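Local coordinates for protein carbonic anhydrase (Porphyridium purpureum, PDB 1DDZ) that probably catalyses the zinc-dependent interconversion of carbon dioxide and hydrogencarbonate, as a beta-class carbonic anhydrase with two zinc sites in each chain, at residues A[15-20]-A[441-446]; A[460-465]-A[478-483]; A[362-367]-A[448-453]; A[353-358]-A[435-440]; A[146-151]-A[367-372]. All blocks are in the same frame, centred on the assembly; numbering follows the deposited sequence.

Contact 1 of 5, residues A[15-20]-A[441-446]; sequences KKFIEL and QMHNVC
Phe-17 and His-443 meet where helix segments 15-20 and 441-446 run almost antiparallel, their axes 11.0 Å apart at closest approach and inclined at 162°. The two rings form an offset stack, with centroids 4.4 Å apart and planes only 10° from parallel, each side chain sliding past the other from the opposite direction. This slip brings CB of His-443 over the phenyl face, 3.9 Å from the ring centroid of Phe-17, while CB of Phe-17 meets the imidazole off-centre, giving a CH-pi contact each way. With CG of His-443 anti to its backbone N (chi1 -163°), the imidazole extends back alongside the incoming phenyl ring. The far end of that ring reaches the helix backbone, CZ of Phe-17 lying 3.5 Å from N of His-443. CD1 of Leu-20 covers the opposite phenyl face, and CB of Met-442 lies at the edge. SG of Cys-446 is also at the edge, a sulfur-aromatic contact 4.0 Å from CE2 of Phe-17. Val-481 of strand 476-481 touches the same ring, and Arg-414 of the second subunit packs on His-443. Exchanging Phe-17 for alanine would probably leave the imidazole without its stacking partner and open a gap beside Met-442 and Cys-446. The chemistry is aromatic and apolar throughout, which implies that ring overlap and close fit, not directional polar bonds, join these segments of helices 12-25 and 426-447.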
# COMPACT_ATOMS: atom_id res chain seq x y z
N LYS A 15 18.33 -22.26 1.61
CA LYS A 15 18.60 -23.69 1.71
C LYS A 15 17.52 -24.33 2.55
O LYS A 15 16.95 -25.35 2.16
CB LYS A 15 19.96 -23.92 2.37
CG LYS A 15 21.13 -23.45 1.55
CD LYS A 15 22.40 -23.74 2.30
CE LYS A 15 23.63 -23.23 1.55
NZ LYS A 15 24.82 -23.38 2.45
N LYS A 16 17.24 -23.72 3.69
CA LYS A 16 16.20 -24.21 4.57
C LYS A 16 14.88 -24.42 3.84
O LYS A 16 14.23 -25.46 3.98
CB LYS A 16 16.00 -23.24 5.72
CG LYS A 16 14.89 -23.64 6.67
CD LYS A 16 15.22 -24.98 7.28
CE LYS A 16 14.11 -25.49 8.19
NZ LYS A 16 14.58 -26.60 9.07
N PHE A 17 14.47 -23.46 3.02
CA PHE A 17 13.20 -23.66 2.34
C PHE A 17 13.20 -24.72 1.25
O PHE A 17 12.21 -25.42 1.12
CB PHE A 17 12.53 -22.34 1.95
CG PHE A 17 11.73 -21.73 3.07
CD1 PHE A 17 10.37 -21.98 3.18
CD2 PHE A 17 12.35 -21.02 4.08
CE1 PHE A 17 9.64 -21.54 4.28
CE2 PHE A 17 11.64 -20.57 5.18
CZ PHE A 17 10.29 -20.84 5.28
N ILE A 18 14.34 -24.92 0.59
CA ILE A 18 14.45 -25.96 -0.43
C ILE A 18 14.21 -27.29 0.29
O ILE A 18 13.48 -28.15 -0.18
CB ILE A 18 15.84 -25.95 -1.06
CG1 ILE A 18 15.95 -24.79 -2.04
CG2 ILE A 18 16.10 -27.26 -1.78
CD1 ILE A 18 17.38 -24.49 -2.47
N GLU A 19 14.75 -27.41 1.49
CA GLU A 19 14.60 -28.59 2.33
C GLU A 19 13.12 -28.78 2.75
O GLU A 19 12.59 -29.89 2.71
CB GLU A 19 15.46 -28.40 3.56
CG GLU A 19 15.95 -29.63 4.24
CD GLU A 19 17.11 -29.31 5.18
OE1 GLU A 19 17.00 -29.59 6.39
OE2 GLU A 19 18.13 -28.76 4.70
N LEU A 20 12.46 -27.69 3.13
CA LEU A 20 11.06 -27.74 3.53
C LEU A 20 10.15 -28.08 2.35
O LEU A 20 9.17 -28.78 2.47
CB LEU A 20 10.64 -26.40 4.14
CG LEU A 20 11.21 -26.08 5.52
CD1 LEU A 20 10.66 -24.75 5.99
CD2 LEU A 20 10.86 -27.19 6.49
N GLN A 441 4.67 -18.15 1.75
CA GLN A 441 4.37 -17.04 2.66
C GLN A 441 5.21 -17.10 3.92
O GLN A 441 5.63 -16.07 4.43
CB GLN A 441 2.87 -16.95 2.98
CG GLN A 441 1.99 -16.84 1.73
CD GLN A 441 2.53 -15.86 0.71
OE1 GLN A 441 2.80 -14.71 1.03
NE2 GLN A 441 2.69 -16.30 -0.52
N MET A 442 5.51 -18.31 4.40
CA MET A 442 6.38 -18.49 5.56
C MET A 442 7.76 -17.96 5.20
O MET A 442 8.43 -17.30 6.00
CB MET A 442 6.59 -19.95 5.85
CG MET A 442 5.50 -20.68 6.56
SD MET A 442 5.98 -22.43 6.47
CE MET A 442 7.32 -22.47 7.54
N HIS A 443 8.22 -18.31 4.00
CA HIS A 443 9.51 -17.87 3.52
C HIS A 443 9.56 -16.35 3.62
O HIS A 443 10.47 -15.83 4.24
CB HIS A 443 9.73 -18.31 2.07
CG HIS A 443 11.16 -18.26 1.63
ND1 HIS A 443 11.64 -18.98 0.55
CD2 HIS A 443 12.22 -17.55 2.10
CE1 HIS A 443 12.92 -18.72 0.38
NE2 HIS A 443 13.30 -17.86 1.30
N ASN A 444 8.54 -15.69 3.09
CA ASN A 444 8.42 -14.23 3.12
C ASN A 444 8.50 -13.66 4.54
O ASN A 444 9.21 -12.69 4.76
CB ASN A 444 7.14 -13.76 2.45
CG ASN A 444 7.14 -13.98 0.96
OD1 ASN A 444 8.13 -14.44 0.40
ND2 ASN A 444 6.04 -13.61 0.30
N VAL A 445 7.81 -14.24 5.52
CA VAL A 445 7.93 -13.66 6.86
C VAL A 445 9.33 -13.87 7.42
O VAL A 445 9.83 -13.02 8.12
CB VAL A 445 6.77 -14.05 7.89
CG1 VAL A 445 5.65 -14.79 7.23
CG2 VAL A 445 7.27 -14.74 9.12
N CYS A 446 9.96 -14.98 7.06
CA CYS A 446 11.32 -15.29 7.53
C CYS A 446 12.32 -14.30 6.94
O CYS A 446 13.31 -13.93 7.58
CB CYS A 446 11.71 -16.71 7.13
SG CYS A 446 10.87 -18.00 8.08

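Contact 2 of 5, residues A[460-465]-A[478-483]; sequences ELEVQG and MGVVAK
Over one face of the Glu-462 carboxylate lies a methyl group of Val-480, with CG2 of Val-480 3.4 Å from CD of Glu-462; OE1 of Glu-462 also has a long, weak ion pair with Arg-378. Val-480 also meets the flat amide of Gln-464, crossing it at a slant, so this valine is flanked by two polar side chains of the facing strand. Its chi1 of 69° places CG2 anti to the backbone N and turns it to Glu-462. Val-463 and Val-481 occupy the other face, covered by helices 12-25, 426-447 and 449-456. These strands form an antiparallel beta hairpin on one margin of the mixed five-stranded sheet typical of beta-class carbonic anhydrases, and on its other side strand 462-468 bonds to strand 378-384. Val-463 and Val-481 are a hydrogen-bonded pair, joined by Val-463 N to Val-481 O at 2.9 Å and by Val-481 N to Val-463 O at 2.8 Å. Farther along, Gly-465 N donates to Gly-479 O (2.8 Å), and Met-478 N reaches Gly-465 O from above the carbonyl plane. Gly-479 has a positive phi of 133°, a conformation suited to glycine. Where the strands part, a water accepts from Leu-461 N and donates to Ala-482 O.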
# COMPACT_ATOMS: atom_id res chain seq x y z
N GLU A 460 13.80 -15.46 20.74
CA GLU A 460 13.12 -16.72 20.40
C GLU A 460 11.93 -16.40 19.50
O GLU A 460 10.98 -15.76 19.95
CB GLU A 460 12.56 -17.43 21.63
CG GLU A 460 13.55 -18.19 22.47
CD GLU A 460 12.92 -18.73 23.75
OE1 GLU A 460 13.18 -19.91 24.08
OE2 GLU A 460 12.18 -17.99 24.44
N LEU A 461 11.97 -16.85 18.26
CA LEU A 461 10.89 -16.61 17.34
C LEU A 461 10.81 -17.74 16.33
O LEU A 461 11.65 -17.85 15.44
CB LEU A 461 11.11 -15.28 16.61
CG LEU A 461 10.03 -14.92 15.59
CD1 LEU A 461 8.70 -14.66 16.28
CD2 LEU A 461 10.46 -13.68 14.87
N GLU A 462 9.77 -18.54 16.44
CA GLU A 462 9.54 -19.66 15.55
C GLU A 462 8.50 -19.31 14.49
O GLU A 462 7.45 -18.76 14.80
CB GLU A 462 9.07 -20.85 16.38
CG GLU A 462 8.56 -22.03 15.60
CD GLU A 462 8.11 -23.16 16.51
OE1 GLU A 462 6.93 -23.16 16.92
OE2 GLU A 462 8.95 -24.04 16.83
N VAL A 463 8.82 -19.56 13.23
CA VAL A 463 7.86 -19.30 12.15
C VAL A 463 7.32 -20.66 11.73
O VAL A 463 8.06 -21.49 11.21
CB VAL A 463 8.52 -18.60 10.95
CG1 VAL A 463 7.47 -18.36 9.86
CG2 VAL A 463 9.18 -17.28 11.38
N GLN A 464 6.04 -20.88 11.97
CA GLN A 464 5.36 -22.14 11.66
C GLN A 464 4.38 -22.02 10.49
O GLN A 464 3.67 -21.01 10.34
CB GLN A 464 4.64 -22.62 12.93
CG GLN A 464 3.67 -23.77 12.76
CD GLN A 464 4.35 -25.13 12.65
OE1 GLN A 464 4.35 -25.76 11.59
NE2 GLN A 464 4.89 -25.60 13.75
N GLY A 465 4.37 -23.03 9.64
CA GLY A 465 3.47 -23.09 8.49
C GLY A 465 2.47 -24.19 8.81
O GLY A 465 2.85 -25.26 9.29
N MET A 478 3.31 -27.62 7.56
CA MET A 478 3.86 -27.21 6.28
C MET A 478 5.33 -26.88 6.47
O MET A 478 6.04 -26.56 5.51
CB MET A 478 3.11 -26.01 5.70
CG MET A 478 1.67 -26.29 5.27
SD MET A 478 1.53 -27.40 3.86
CE MET A 478 1.22 -28.94 4.72
N GLY A 479 5.77 -26.91 7.71
CA GLY A 479 7.16 -26.62 8.01
C GLY A 479 7.28 -25.65 9.16
O GLY A 479 6.31 -24.98 9.54
N VAL A 480 8.46 -25.59 9.77
CA VAL A 480 8.71 -24.68 10.86
C VAL A 480 10.17 -24.25 10.71
O VAL A 480 10.97 -25.00 10.16
CB VAL A 480 8.49 -25.37 12.21
CG1 VAL A 480 9.55 -26.40 12.45
CG2 VAL A 480 8.46 -24.34 13.32
N VAL A 481 10.47 -22.99 11.05
CA VAL A 481 11.83 -22.47 10.95
C VAL A 481 12.10 -21.75 12.25
O VAL A 481 11.36 -20.84 12.63
CB VAL A 481 12.00 -21.45 9.81
CG1 VAL A 481 13.45 -20.98 9.75
CG2 VAL A 481 11.60 -22.01 8.49
N ALA A 482 13.14 -22.16 12.95
CA ALA A 482 13.50 -21.53 14.22
C ALA A 482 14.53 -20.42 14.04
O ALA A 482 14.66 -19.58 14.90
CB ALA A 482 14.03 -22.56 15.19
N LYS A 483 15.31 -20.49 12.98
CA LYS A 483 16.30 -19.46 12.73
C LYS A 483 17.06 -19.83 11.47
O LYS A 483 17.46 -20.97 11.30
CB LYS A 483 17.29 -19.34 13.89
CG LYS A 483 18.10 -18.07 13.88
CD LYS A 483 19.12 -18.07 15.01
CE LYS A 483 19.76 -16.71 15.19
NZ LYS A 483 20.89 -16.74 16.17
O HOH W 1 13.63 -19.39 17.58

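Contact 3 of 5, residues A[362-367]-A[448-453]; sequences SFLSVL and TSIVQD
Leu-367 and Thr-448 reach toward each other tip to tip, CD1 of the leucine lying 3.5 Å from OG1 of Thr-448. The same CD1 meets the end of Ile-450, 4.0 Å from CD1 of Ile-450, which in turn lies 3.5 Å from the backbone O of Leu-364. CD2 of Leu-364 touches both the Ile-450 CD1 methyl and CG2 of Thr-448, while Phe-363 brings CZ of its ring obliquely to that threonine methyl, 4.1 Å from CG2 of Thr-448. The threonine thus presents a methyl to three apolar side chains and turns its hydroxyl to two backbone partners, the amide of Val-451 and the carbonyl of Val-445. Its chi1 of 63° sets OG1 between the backbone N and the carbonyl carbon, where it caps the helix as N-cap, accepting from Val-451 N at 3.1 Å with an N-H...O angle of 165°. The bond to Val-445 O ties the end of helix 426-447 to the start of the next. A valine in place of Thr-448 would probably leave the Val-451 amide without its cap and the Val-445 carbonyl without its hydroxyl partner. The two helix segments run roughly parallel, 25° apart, with helix 361-373 set between strands 323-328 and 346-351 and helix 147-161, and with Asn-404 of the second subunit packed against both Leu-364 and Thr-448.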
# COMPACT_ATOMS: atom_id res chain seq x y z
N SER A 362 0.07 -3.46 5.58
CA SER A 362 -0.89 -4.03 6.54
C SER A 362 -0.25 -5.25 7.23
O SER A 362 -0.35 -5.42 8.44
CB SER A 362 -2.20 -4.42 5.86
OG SER A 362 -3.08 -5.03 6.79
N PHE A 363 0.38 -6.11 6.44
CA PHE A 363 1.07 -7.30 6.95
C PHE A 363 2.29 -6.90 7.80
O PHE A 363 2.44 -7.35 8.95
CB PHE A 363 1.45 -8.22 5.75
CG PHE A 363 2.65 -9.11 5.99
CD1 PHE A 363 3.77 -8.98 5.18
CD2 PHE A 363 2.65 -10.05 7.01
CE1 PHE A 363 4.90 -9.78 5.39
CE2 PHE A 363 3.78 -10.85 7.23
CZ PHE A 363 4.90 -10.71 6.41
N LEU A 364 3.15 -6.03 7.27
CA LEU A 364 4.36 -5.59 7.99
C LEU A 364 4.08 -4.91 9.33
O LEU A 364 4.79 -5.16 10.32
CB LEU A 364 5.19 -4.69 7.10
CG LEU A 364 5.76 -5.36 5.85
CD1 LEU A 364 6.36 -4.32 4.92
CD2 LEU A 364 6.78 -6.41 6.27
N SER A 365 3.04 -4.10 9.39
CA SER A 365 2.67 -3.39 10.62
C SER A 365 2.23 -4.36 11.71
O SER A 365 2.63 -4.21 12.86
CB SER A 365 1.59 -2.34 10.33
OG SER A 365 2.10 -1.35 9.42
N VAL A 366 1.43 -5.36 11.35
CA VAL A 366 0.99 -6.37 12.33
C VAL A 366 2.20 -7.18 12.80
O VAL A 366 2.37 -7.41 14.00
CB VAL A 366 -0.07 -7.35 11.75
CG1 VAL A 366 -0.43 -8.39 12.77
CG2 VAL A 366 -1.34 -6.61 11.35
N LEU A 367 3.05 -7.59 11.84
CA LEU A 367 4.26 -8.38 12.12
C LEU A 367 5.17 -7.64 13.09
O LEU A 367 5.51 -8.17 14.15
CB LEU A 367 5.04 -8.61 10.82
CG LEU A 367 5.65 -9.97 10.44
CD1 LEU A 367 6.87 -9.74 9.61
CD2 LEU A 367 5.99 -10.83 11.64
N THR A 448 11.66 -11.15 6.14
CA THR A 448 11.44 -9.75 6.49
C THR A 448 12.54 -9.20 7.40
O THR A 448 13.05 -9.92 8.26
CB THR A 448 10.11 -9.53 7.24
OG1 THR A 448 10.15 -10.22 8.49
CG2 THR A 448 8.92 -9.98 6.42
N SER A 449 12.84 -7.91 7.28
CA SER A 449 13.85 -7.29 8.14
C SER A 449 13.47 -7.49 9.61
O SER A 449 14.33 -7.67 10.47
CB SER A 449 13.94 -5.79 7.83
OG SER A 449 12.66 -5.17 7.93
N ILE A 450 12.17 -7.56 9.86
CA ILE A 450 11.60 -7.73 11.20
C ILE A 450 12.00 -9.05 11.85
O ILE A 450 12.49 -9.07 12.97
CB ILE A 450 10.04 -7.59 11.12
CG1 ILE A 450 9.68 -6.19 10.59
CG2 ILE A 450 9.41 -7.84 12.47
CD1 ILE A 450 8.22 -6.00 10.17
N VAL A 451 11.81 -10.17 11.15
CA VAL A 451 12.17 -11.47 11.71
C VAL A 451 13.69 -11.66 11.72
O VAL A 451 14.23 -12.21 12.67
CB VAL A 451 11.46 -12.64 10.95
CG1 VAL A 451 11.95 -13.99 11.43
CG2 VAL A 451 9.99 -12.55 11.18
N GLN A 452 14.38 -11.17 10.70
CA GLN A 452 15.84 -11.29 10.64
C GLN A 452 16.49 -10.52 11.80
O GLN A 452 17.39 -11.03 12.47
CB GLN A 452 16.37 -10.80 9.29
CG GLN A 452 16.08 -11.75 8.14
CD GLN A 452 16.80 -13.08 8.29
OE1 GLN A 452 18.01 -13.13 8.47
NE2 GLN A 452 16.05 -14.17 8.21
N ASP A 453 16.00 -9.31 12.08
CA ASP A 453 16.52 -8.52 13.19
C ASP A 453 16.29 -9.25 14.51
O ASP A 453 17.19 -9.36 15.34
CB ASP A 453 15.83 -7.16 13.27
CG ASP A 453 16.34 -6.18 12.24
OD1 ASP A 453 17.34 -6.48 11.56
OD2 ASP A 453 15.72 -5.10 12.09

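Contact 4 of 5, residues A[353-358]-A[435-440]; sequences ANQCIH and EINVLE
Gln-355 and Asn-437 bring their side-chain amides together at the centre of this contact, where the loop 353-358 passes a turn of helix 426-447. The polar contacts come first. The two chains cross at about a right angle, yet their amide planes differ by only 26°, and OE1 of Gln-355 lies 3.8 Å from CG of Asn-437. Although CB of Gln-355 points away from the helix, bends at chi1 (-64°) and chi2 (-70°) fold the chain back to it. The side chain of Asn-354 crosses that of Asn-437 at a slant, with the amide planes much farther from coplanar, and the carbonyl of Ala-353 also faces Asn-437, so several buried polar groups gather here. Van der Waals contact is slight: the CG2 methyl of Val-438 lies 4.1 Å from the amide nitrogen ND2 of Asn-354. The backbone shapes the meeting too, since Ala-353 and Asn-354 have positive phi and turn the chain sharply before it straightens at Gln-355. In the fold, this loop leads from strand 346-351 to helix 361-373 and runs beside the second zinc site of the chain, formed by Cys-328, Asp-330, His-384 and Cys-387. The side chain of Asn-354 is about 3 Å from that of Cys-328 and about 5 Å from the zinc ion. Hydrogen bonds fix the loop farther on: Gln-441 OE1 holds the amide of Cys-356, and Asn-444 ND2 its carbonyl. Beyond them, His-358 of the loop hydrogen-bonds to Asp-411 of the second subunit and sets its ring edge-to-face with His-408 of that subunit.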
# COMPACT_ATOMS: atom_id res chain seq x y z
N ALA A 353 -6.50 -15.07 1.07
CA ALA A 353 -5.51 -16.10 0.77
C ALA A 353 -4.25 -16.05 1.63
O ALA A 353 -3.17 -16.37 1.17
CB ALA A 353 -5.15 -16.05 -0.70
N ASN A 354 -4.41 -15.59 2.87
CA ASN A 354 -3.32 -15.50 3.84
C ASN A 354 -1.96 -15.12 3.28
O ASN A 354 -0.95 -15.78 3.57
CB ASN A 354 -3.22 -16.79 4.68
CG ASN A 354 -3.35 -18.06 3.84
OD1 ASN A 354 -4.46 -18.52 3.60
ND2 ASN A 354 -2.23 -18.61 3.40
N GLN A 355 -1.95 -14.01 2.52
CA GLN A 355 -0.75 -13.48 1.87
C GLN A 355 0.17 -12.73 2.83
O GLN A 355 -0.29 -12.06 3.77
CB GLN A 355 -1.12 -12.53 0.74
CG GLN A 355 -1.87 -13.14 -0.42
CD GLN A 355 -1.01 -14.05 -1.23
OE1 GLN A 355 -0.73 -15.18 -0.83
NE2 GLN A 355 -0.62 -13.59 -2.40
N CYS A 356 1.47 -12.88 2.59
CA CYS A 356 2.52 -12.20 3.36
C CYS A 356 3.44 -11.55 2.34
O CYS A 356 4.61 -11.91 2.24
CB CYS A 356 3.33 -13.20 4.20
SG CYS A 356 2.39 -13.97 5.49
N ILE A 357 2.88 -10.64 1.55
CA ILE A 357 3.61 -9.94 0.51
C ILE A 357 4.77 -9.16 1.13
O ILE A 357 4.62 -8.56 2.20
CB ILE A 357 2.63 -9.07 -0.27
CG1 ILE A 357 1.59 -9.98 -0.95
CG2 ILE A 357 3.35 -8.19 -1.25
CD1 ILE A 357 0.32 -9.28 -1.40
N HIS A 358 5.94 -9.23 0.49
CA HIS A 358 7.17 -8.57 0.97
C HIS A 358 6.98 -7.13 1.40
O HIS A 358 7.43 -6.73 2.47
CB HIS A 358 8.27 -8.57 -0.10
CG HIS A 358 8.78 -9.92 -0.45
ND1 HIS A 358 9.31 -10.78 0.48
CD2 HIS A 358 8.89 -10.56 -1.64
CE1 HIS A 358 9.73 -11.88 -0.11
NE2 HIS A 358 9.49 -11.77 -1.40
N GLU A 435 -0.97 -25.31 -0.31
CA GLU A 435 0.09 -25.74 0.59
C GLU A 435 1.39 -25.01 0.29
O GLU A 435 2.11 -24.57 1.21
CB GLU A 435 0.33 -27.25 0.45
CG GLU A 435 -0.80 -28.10 0.97
CD GLU A 435 -0.67 -29.58 0.57
OE1 GLU A 435 -0.10 -29.86 -0.48
OE2 GLU A 435 -1.14 -30.45 1.33
N ILE A 436 1.74 -24.96 -0.98
CA ILE A 436 2.95 -24.29 -1.42
C ILE A 436 2.83 -22.77 -1.16
O ILE A 436 3.83 -22.10 -0.87
CB ILE A 436 3.20 -24.60 -2.89
CG1 ILE A 436 3.43 -26.11 -3.05
CG2 ILE A 436 4.38 -23.81 -3.41
CD1 ILE A 436 3.56 -26.54 -4.53
N ASN A 437 1.61 -22.24 -1.23
CA ASN A 437 1.38 -20.82 -0.96
C ASN A 437 1.75 -20.52 0.50
O ASN A 437 2.46 -19.57 0.77
CB ASN A 437 -0.05 -20.42 -1.27
CG ASN A 437 -0.33 -18.95 -0.97
OD1 ASN A 437 -1.13 -18.64 -0.11
ND2 ASN A 437 0.34 -18.06 -1.69
N VAL A 438 1.34 -21.39 1.41
CA VAL A 438 1.67 -21.25 2.84
C VAL A 438 3.19 -21.28 3.04
O VAL A 438 3.75 -20.48 3.79
CB VAL A 438 1.03 -22.41 3.69
CG1 VAL A 438 1.53 -22.40 5.11
CG2 VAL A 438 -0.46 -22.29 3.71
N LEU A 439 3.86 -22.22 2.36
CA LEU A 439 5.31 -22.38 2.43
C LEU A 439 6.02 -21.10 1.92
O LEU A 439 6.91 -20.55 2.56
CB LEU A 439 5.69 -23.60 1.59
CG LEU A 439 6.99 -24.36 1.82
CD1 LEU A 439 8.10 -23.74 1.04
CD2 LEU A 439 7.31 -24.42 3.29
N GLU A 440 5.55 -20.62 0.79
CA GLU A 440 6.08 -19.42 0.17
C GLU A 440 5.85 -18.22 1.11
O GLU A 440 6.75 -17.41 1.33
CB GLU A 440 5.38 -19.22 -1.16
CG GLU A 440 6.23 -18.63 -2.28
CD GLU A 440 7.32 -19.57 -2.78
OE1 GLU A 440 8.44 -19.53 -2.23
OE2 GLU A 440 7.09 -20.32 -3.75

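Contact 5 of 5, residues A[146-151]-A[367-372]; sequences GLIDNW and LQYAVQ
Gln-368 reaches across to Ile-148 with an extended side chain, CG anti to the backbone N (chi1 -177°) and chi2 close to straight. Its OE1 accepts from Ile-148 N at 2.7 Å, a short bond that is somewhat bent (N-H...O 144°) although the donor lies in the carbonyl plane. The amide's other end holds the orientation: NE2 of Gln-368 donates to OE1 of Gln-372 at 2.9 Å, the acceptor lying in the amide plane, and bonds the carbonyl of Leu-145 as well. Both ends are therefore used, which fixes the flip of the group. The oxygen is closely packed by carbon, with CB of Leu-147 3.3 Å from OE1 of Gln-368 and CB and CG2 of Ile-148 similarly near. Ile-148 sends CG1 away from its backbone N (chi1 -166°), which carries CD1 to Tyr-369, 3.7 Å from CB of the tyrosine. The bonded amide belongs to the first turn of helix 147-161, so the glutamine holds a backbone N-H of that turn from a neighbouring helix. The contact joins the two carbonic anhydrase sequence repeats of one chain, and it borders a metal site: the Tyr-369 side chain is about 4 Å from that of Asp-76, a ligand of the first zinc ion.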
# COMPACT_ATOMS: atom_id res chain seq x y z
N GLY A 146 9.07 3.40 14.47
CA GLY A 146 9.55 2.85 13.21
C GLY A 146 8.47 2.59 12.17
O GLY A 146 7.49 3.35 12.04
N LEU A 147 8.62 1.49 11.42
CA LEU A 147 7.68 1.08 10.37
C LEU A 147 6.21 1.33 10.71
O LEU A 147 5.50 2.01 9.97
CB LEU A 147 7.88 -0.41 10.06
CG LEU A 147 7.13 -1.29 9.03
CD1 LEU A 147 5.62 -1.32 9.18
CD2 LEU A 147 7.49 -0.89 7.64
N ILE A 148 5.76 0.74 11.81
CA ILE A 148 4.37 0.87 12.21
C ILE A 148 3.87 2.30 12.49
O ILE A 148 2.66 2.54 12.42
CB ILE A 148 4.06 -0.03 13.41
CG1 ILE A 148 2.54 -0.13 13.59
CG2 ILE A 148 4.76 0.49 14.66
CD1 ILE A 148 2.14 -1.17 14.56
N ASP A 149 4.77 3.24 12.79
CA ASP A 149 4.32 4.60 13.05
C ASP A 149 3.71 5.23 11.80
O ASP A 149 2.83 6.09 11.88
CB ASP A 149 5.48 5.46 13.56
CG ASP A 149 5.38 5.74 15.03
OD1 ASP A 149 4.32 5.47 15.63
OD2 ASP A 149 6.37 6.25 15.59
N ASN A 150 4.13 4.74 10.63
CA ASN A 150 3.61 5.24 9.35
C ASN A 150 2.17 4.76 9.16
O ASN A 150 1.33 5.44 8.60
CB ASN A 150 4.51 4.77 8.21
CG ASN A 150 5.94 5.27 8.35
OD1 ASN A 150 6.22 6.46 8.23
ND2 ASN A 150 6.86 4.35 8.60
N TRP A 151 1.87 3.58 9.70
CA TRP A 151 0.52 3.04 9.64
C TRP A 151 -0.31 3.90 10.60
O TRP A 151 -1.38 4.39 10.26
CB TRP A 151 0.52 1.58 10.12
CG TRP A 151 -0.82 0.90 10.05
CD1 TRP A 151 -1.70 0.70 11.07
CD2 TRP A 151 -1.42 0.32 8.88
NE1 TRP A 151 -2.81 0.03 10.61
CE2 TRP A 151 -2.67 -0.21 9.27
CE3 TRP A 151 -1.02 0.20 7.54
CZ2 TRP A 151 -3.52 -0.86 8.37
CZ3 TRP A 151 -1.87 -0.45 6.64
CH2 TRP A 151 -3.11 -0.97 7.07
N LEU A 367 3.05 -7.59 11.84
CA LEU A 367 4.26 -8.38 12.12
C LEU A 367 5.17 -7.64 13.09
O LEU A 367 5.51 -8.17 14.15
CB LEU A 367 5.04 -8.61 10.82
CG LEU A 367 5.65 -9.97 10.44
CD1 LEU A 367 6.87 -9.74 9.61
CD2 LEU A 367 5.99 -10.83 11.64
N GLN A 368 5.54 -6.42 12.75
CA GLN A 368 6.41 -5.62 13.60
C GLN A 368 5.84 -5.45 15.00
O GLN A 368 6.52 -5.68 16.00
CB GLN A 368 6.69 -4.24 13.00
CG GLN A 368 7.66 -3.47 13.86
CD GLN A 368 7.66 -1.99 13.59
OE1 GLN A 368 6.73 -1.47 12.97
NE2 GLN A 368 8.68 -1.30 14.07
N TYR A 369 4.57 -5.06 15.06
CA TYR A 369 3.91 -4.87 16.34
C TYR A 369 3.99 -6.14 17.21
O TYR A 369 4.31 -6.07 18.39
CB TYR A 369 2.45 -4.46 16.13
CG TYR A 369 1.77 -4.08 17.44
CD1 TYR A 369 1.89 -2.80 17.95
CD2 TYR A 369 1.04 -5.02 18.16
CE1 TYR A 369 1.31 -2.45 19.15
CE2 TYR A 369 0.44 -4.67 19.38
CZ TYR A 369 0.58 -3.38 19.86
OH TYR A 369 0.00 -3.01 21.06
N ALA A 370 3.73 -7.30 16.60
CA ALA A 370 3.75 -8.58 17.32
C ALA A 370 5.14 -9.06 17.71
O ALA A 370 5.37 -9.46 18.84
CB ALA A 370 3.05 -9.64 16.49
N VAL A 371 6.04 -9.06 16.74
CA VAL A 371 7.40 -9.52 16.95
C VAL A 371 8.26 -8.56 17.76
O VAL A 371 8.85 -8.95 18.76
CB VAL A 371 8.11 -9.80 15.59
CG1 VAL A 371 9.56 -10.22 15.79
CG2 VAL A 371 7.37 -10.88 14.81
N GLN A 372 8.30 -7.30 17.35
CA GLN A 372 9.13 -6.32 18.05
C GLN A 372 8.60 -5.78 19.36
O GLN A 372 9.34 -5.68 20.33
CB GLN A 372 9.44 -5.16 17.13
CG GLN A 372 10.44 -4.20 17.74
CD GLN A 372 10.80 -3.09 16.80
OE1 GLN A 372 10.39 -3.07 15.65
NE2 GLN A 372 11.56 -2.12 17.31

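In the fold
Contacts 1 to 4 cluster around the second five-stranded sheet, while contact 5 links the chain's two carbonic anhydrase repeats. Contacts 1 and 4 share helix 426-447, with centres 10 Å apart, and contact 3 follows on helix 449-456, directly ahead of the hairpin of contact 2. Contacts 3 and 5 share Leu-367 and helix 361-373, with centres 7 Å apart. Along the chain, contacts 3 and 4 cross, contact 2 closes last, and contact 1 brings the N-terminal helix 12-25 back across more than 400 residues. Contact 4 borders the second zinc site and contact 5 the first; the two do not touch, but contact 3 touches both.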